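Local coordinates for Serine/threonine-protein acetyltransferase HopZ1a (Pseudomonas syringae pv. syringae, PDB 5KLP) that acetylates serine, threonine and lysine residues of host proteins, tubulin among them, from acetyl-CoA with inositol hexakisphosphate as cofactor, impairing host microtubules and immunity, at residues Gly217-Leu231 / Met243-Val255. The protein carries 10 engineered substitutions. Sequence-based numbering, arbitrary orientation.
Sequences GTLSTESESRARTTL and MHEGAHAAFGADV
E222, S225 and R226 of segment 217-231 grip the outer edge of strand 248-251, an outermost strand of the six-stranded mixed sheet in this YopJ-family acetyltransferase; strand 175-179 pairs along the other flank. H248 ND1 donates to E222 OE1 (2.6 Å), ring and carboxylate planes turned 66° apart, while H248 NE2 bonds S173 O. E222 OE2 takes A249 N from above the carboxylate plane (3.2 Å) and R226 NH1 nearly along its C-O axis (2.9 Å). R226 runs extended beside the strand; NH1 also reaches A247 O in the guanidinium plane (2.8 Å), and NH2 forms a salt bridge with E235 and donates to a water that bridges to the carbonyls of H244 and A247. With its hydroxyl anti to the backbone N (chi1 -173°), S225 accepts from F251 N and donates to the anti lone pair of D254 OD2. Apolar contacts flank these bonds: L219 CD2 meets A250 CB, and L231 CD2 lies against A249 CB and the selenomethionine methyl of M243. At the far end D254 OD1 pairs with R276, whereas R228 NH1 forms a salt bridge with D254 OD2 (2.6 Å), approaching from 48° out of the carboxylate plane.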
loop_
_atom_site.group_PDB
_atom_site.type_symbol
_atom_site.label_atom_id
_atom_site.label_comp_id
_atom_site.label_asym_id
_atom_site.label_seq_id
_atom_site.Cartn_x
_atom_site.Cartn_y
_atom_site.Cartn_z
ATOM N N GLY A 217 11.916 -1.879 20.068
ATOM C CA GLY A 217 10.592 -1.552 20.551
ATOM C C GLY A 217 10.210 -0.101 20.360
ATOM O O GLY A 217 9.404 0.426 21.120
ATOM N N THR A 218 10.785 0.554 19.355
ATOM C CA THR A 218 10.491 1.965 19.161
ATOM C C THR A 218 10.217 2.321 17.695
ATOM O O THR A 218 10.756 1.709 16.776
ATOM C CB THR A 218 11.639 2.844 19.717
ATOM O OG1 THR A 218 11.260 4.226 19.671
ATOM C CG2 THR A 218 12.922 2.639 18.921
ATOM N N LEU A 219 9.361 3.319 17.508
ATOM C CA LEU A 219 9.026 3.870 16.192
ATOM C C LEU A 219 9.217 5.386 16.191
ATOM O O LEU A 219 8.617 6.103 17.003
ATOM C CB LEU A 219 7.587 3.522 15.808
ATOM C CG LEU A 219 7.083 4.140 14.490
ATOM C CD1 LEU A 219 7.845 3.583 13.286
ATOM C CD2 LEU A 219 5.568 3.965 14.316
ATOM N N SER A 220 10.056 5.878 15.290
ATOM C CA SER A 220 10.352 7.302 15.266
ATOM C C SER A 220 9.079 8.125 15.019
ATOM O O SER A 220 8.181 7.698 14.281
ATOM C CB SER A 220 11.420 7.611 14.212
ATOM O OG SER A 220 11.603 9.008 14.068
ATOM N N THR A 221 9.011 9.269 15.702
ATOM C CA THR A 221 7.932 10.269 15.627
ATOM C C THR A 221 6.626 9.824 16.283
ATOM O O THR A 221 5.671 10.603 16.343
ATOM C CB THR A 221 7.592 10.688 14.162
ATOM O OG1 THR A 221 6.811 9.663 13.531
ATOM C CG2 THR A 221 8.853 10.973 13.342
ATOM N N GLU A 222 6.586 8.604 16.804
ATOM C CA GLU A 222 5.315 8.049 17.259
ATOM C C GLU A 222 4.645 8.909 18.316
ATOM O O GLU A 222 3.423 9.059 18.306
ATOM C CB GLU A 222 5.482 6.626 17.790
ATOM C CG GLU A 222 4.142 6.000 18.168
ATOM C CD GLU A 222 4.262 4.572 18.655
ATOM O OE1 GLU A 222 5.397 4.123 18.930
ATOM O OE2 GLU A 222 3.216 3.894 18.746
ATOM N N SER A 223 5.448 9.499 19.198
ATOM C CA SER A 223 4.927 10.333 20.277
ATOM C C SER A 223 4.039 11.491 19.793
ATOM O O SER A 223 3.160 11.930 20.528
ATOM C CB SER A 223 6.089 10.891 21.107
ATOM O OG SER A 223 6.974 11.647 20.298
ATOM N N GLU A 224 4.269 11.997 18.581
ATOM C CA GLU A 224 3.375 13.008 17.985
ATOM C C GLU A 224 2.526 12.447 16.831
ATOM O O GLU A 224 1.397 12.886 16.607
ATOM C CB GLU A 224 4.159 14.228 17.500
ATOM C CG GLU A 224 5.294 13.901 16.557
ATOM C CD GLU A 224 6.647 14.201 17.164
ATOM O OE1 GLU A 224 6.693 14.591 18.353
ATOM O OE2 GLU A 224 7.663 14.041 16.454
ATOM N N SER A 225 3.085 11.500 16.083
ATOM C CA SER A 225 2.470 11.065 14.832
ATOM C C SER A 225 1.232 10.197 15.053
ATOM O O SER A 225 0.266 10.283 14.296
ATOM C CB SER A 225 3.493 10.302 13.979
ATOM O OG SER A 225 2.968 10.007 12.692
ATOM N N ARG A 226 1.263 9.362 16.087
ATOM C CA ARG A 226 0.156 8.444 16.360
ATOM C C ARG A 226 -1.151 9.207 16.587
ATOM O O ARG A 226 -2.217 8.780 16.148
ATOM C CB ARG A 226 0.491 7.565 17.567
ATOM C CG ARG A 226 -0.569 6.540 17.928
ATOM C CD ARG A 226 0.019 5.534 18.904
ATOM N NE ARG A 226 -0.956 4.548 19.333
ATOM C CZ ARG A 226 -0.694 3.255 19.489
ATOM N NH1 ARG A 226 0.533 2.792 19.252
ATOM N NH2 ARG A 226 -1.658 2.429 19.877
ATOM N N ALA A 227 -1.051 10.353 17.260
ATOM C CA ALA A 227 -2.213 11.186 17.557
ATOM C C ALA A 227 -2.847 11.775 16.286
ATOM O O ALA A 227 -4.000 12.201 16.305
ATOM C CB ALA A 227 -1.819 12.324 18.531
ATOM N N ARG A 228 -2.087 11.807 15.191
ATOM C CA ARG A 228 -2.570 12.362 13.930
ATOM C C ARG A 228 -3.342 11.333 13.087
ATOM O O ARG A 228 -3.911 11.665 12.054
ATOM C CB ARG A 228 -1.388 12.907 13.109
ATOM C CG ARG A 228 -0.688 14.104 13.739
ATOM C CD ARG A 228 0.674 14.362 13.083
ATOM N NE ARG A 228 1.441 15.362 13.819
ATOM C CZ ARG A 228 2.765 15.371 13.942
ATOM N NH1 ARG A 228 3.501 14.428 13.368
ATOM N NH2 ARG A 228 3.358 16.334 14.637
ATOM N N THR A 229 -3.353 10.088 13.538
ATOM C CA THR A 229 -4.027 9.006 12.819
ATOM C C THR A 229 -5.430 8.823 13.366
ATOM O O THR A 229 -5.752 9.309 14.456
ATOM C CB THR A 229 -3.270 7.667 12.946
ATOM O OG1 THR A 229 -3.293 7.242 14.312
ATOM C CG2 THR A 229 -1.809 7.809 12.488
ATOM N N THR A 230 -6.262 8.107 12.616
ATOM C CA THR A 230 -7.609 7.802 13.074
ATOM C C THR A 230 -7.565 7.004 14.368
ATOM O O THR A 230 -8.441 7.141 15.215
ATOM C CB THR A 230 -8.401 7.012 12.014
ATOM O OG1 THR A 230 -7.750 5.758 11.769
ATOM C CG2 THR A 230 -8.492 7.823 10.711
ATOM N N LEU A 231 -6.541 6.174 14.518
ATOM C CA LEU A 231 -6.336 5.427 15.754
ATOM C C LEU A 231 -6.066 6.391 16.911
ATOM O O LEU A 231 -6.645 6.271 17.999
ATOM C CB LEU A 231 -5.185 4.426 15.597
ATOM C CG LEU A 231 -4.818 3.718 16.908
ATOM C CD1 LEU A 231 -5.955 2.838 17.391
ATOM C CD2 LEU A 231 -3.544 2.905 16.758
HETATM N N MSE A 243 -6.373 -0.582 20.551
HETATM C CA MSE A 243 -5.516 -1.469 19.773
HETATM C C MSE A 243 -4.621 -2.251 20.733
HETATM O O MSE A 243 -4.196 -1.709 21.746
HETATM C CB MSE A 243 -4.671 -0.680 18.772
HETATM C CG MSE A 243 -3.678 -1.539 18.022
HETATM SE SE MSE A 243 -2.747 -0.604 16.564
HETATM C CE MSE A 243 -1.303 0.221 17.563
ATOM N N HIS A 244 -4.343 -3.514 20.421
ATOM C CA HIS A 244 -3.618 -4.373 21.354
ATOM C C HIS A 244 -2.330 -3.710 21.787
ATOM O O HIS A 244 -1.643 -3.072 20.984
ATOM C CB HIS A 244 -3.357 -5.748 20.747
ATOM C CG HIS A 244 -4.590 -6.589 20.658
ATOM N ND1 HIS A 244 -5.320 -6.954 21.770
ATOM C CD2 HIS A 244 -5.253 -7.094 19.591
ATOM C CE1 HIS A 244 -6.367 -7.667 21.394
ATOM N NE2 HIS A 244 -6.349 -7.769 20.076
ATOM N N GLU A 245 -2.028 -3.832 23.071
ATOM C CA GLU A 245 -0.944 -3.058 23.665
ATOM C C GLU A 245 0.398 -3.439 23.063
ATOM O O GLU A 245 0.623 -4.601 22.721
ATOM C CB GLU A 245 -0.919 -3.274 25.176
ATOM N N GLY A 246 1.276 -2.452 22.915
ATOM C CA GLY A 246 2.598 -2.688 22.359
ATOM C C GLY A 246 2.795 -2.292 20.905
ATOM O O GLY A 246 3.866 -1.809 20.536
ATOM N N ALA A 247 1.780 -2.517 20.067
ATOM C CA ALA A 247 1.893 -2.203 18.649
ATOM C C ALA A 247 2.027 -0.703 18.435
ATOM O O ALA A 247 1.415 0.088 19.142
ATOM C CB ALA A 247 0.693 -2.752 17.871
ATOM N N HIS A 248 2.864 -0.318 17.479
ATOM C CA HIS A 248 3.061 1.087 17.171
ATOM C C HIS A 248 2.191 1.537 16.006
ATOM O O HIS A 248 1.740 0.729 15.179
ATOM C CB HIS A 248 4.532 1.372 16.850
ATOM C CG HIS A 248 5.480 0.836 17.869
ATOM N ND1 HIS A 248 5.805 1.524 19.016
ATOM C CD2 HIS A 248 6.165 -0.332 17.922
ATOM C CE1 HIS A 248 6.658 0.808 19.729
ATOM N NE2 HIS A 248 6.894 -0.320 19.084
ATOM N N ALA A 249 1.985 2.843 15.935
ATOM C CA ALA A 249 1.271 3.427 14.819
ATOM C C ALA A 249 1.744 4.851 14.562
ATOM O O ALA A 249 2.106 5.580 15.489
ATOM C CB ALA A 249 -0.234 3.393 15.086
ATOM N N ALA A 250 1.720 5.252 13.299
ATOM C CA ALA A 250 2.079 6.611 12.928
ATOM C C ALA A 250 1.425 6.973 11.613
ATOM O O ALA A 250 0.940 6.106 10.873
ATOM C CB ALA A 250 3.591 6.772 12.827
ATOM N N PHE A 251 1.399 8.268 11.337
ATOM C CA PHE A 251 0.869 8.762 10.082
ATOM C C PHE A 251 1.943 8.687 9.017
ATOM O O PHE A 251 3.113 8.995 9.286
ATOM C CB PHE A 251 0.353 10.188 10.246
ATOM C CG PHE A 251 -0.175 10.775 8.981
ATOM C CD1 PHE A 251 -1.307 10.250 8.389
ATOM C CD2 PHE A 251 0.451 11.860 8.391
ATOM C CE1 PHE A 251 -1.803 10.796 7.223
ATOM C CE2 PHE A 251 -0.043 12.412 7.219
ATOM C CZ PHE A 251 -1.166 11.873 6.636
ATOM N N GLY A 252 1.545 8.264 7.819
ATOM C CA GLY A 252 2.477 8.000 6.732
ATOM C C GLY A 252 3.476 9.107 6.423
ATOM O O GLY A 252 4.673 8.844 6.321
ATOM N N ALA A 253 2.996 10.343 6.286
ATOM C CA ALA A 253 3.864 11.460 5.913
ATOM C C ALA A 253 4.961 11.728 6.938
ATOM O O ALA A 253 6.000 12.287 6.594
ATOM C CB ALA A 253 3.048 12.724 5.697
ATOM N N ASP A 254 4.740 11.325 8.188
ATOM C CA ASP A 254 5.729 11.556 9.238
ATOM C C ASP A 254 6.928 10.619 9.162
ATOM O O ASP A 254 8.018 10.994 9.579
ATOM C CB ASP A 254 5.084 11.440 10.624
ATOM C CG ASP A 254 4.197 12.628 10.949
ATOM O OD1 ASP A 254 4.503 13.741 10.471
ATOM O OD2 ASP A 254 3.192 12.458 11.664
ATOM N N VAL A 255 6.735 9.415 8.627
ATOM C CA VAL A 255 7.782 8.397 8.691
ATOM C C VAL A 255 8.143 7.732 7.356
ATOM O O VAL A 255 9.109 6.979 7.289
ATOM C CB VAL A 255 7.399 7.276 9.684
ATOM C CG1 VAL A 255 7.258 7.835 11.093
ATOM C CG2 VAL A 255 6.116 6.594 9.254
HETATM O O HOH W 1 -0.881 -0.311 20.834
#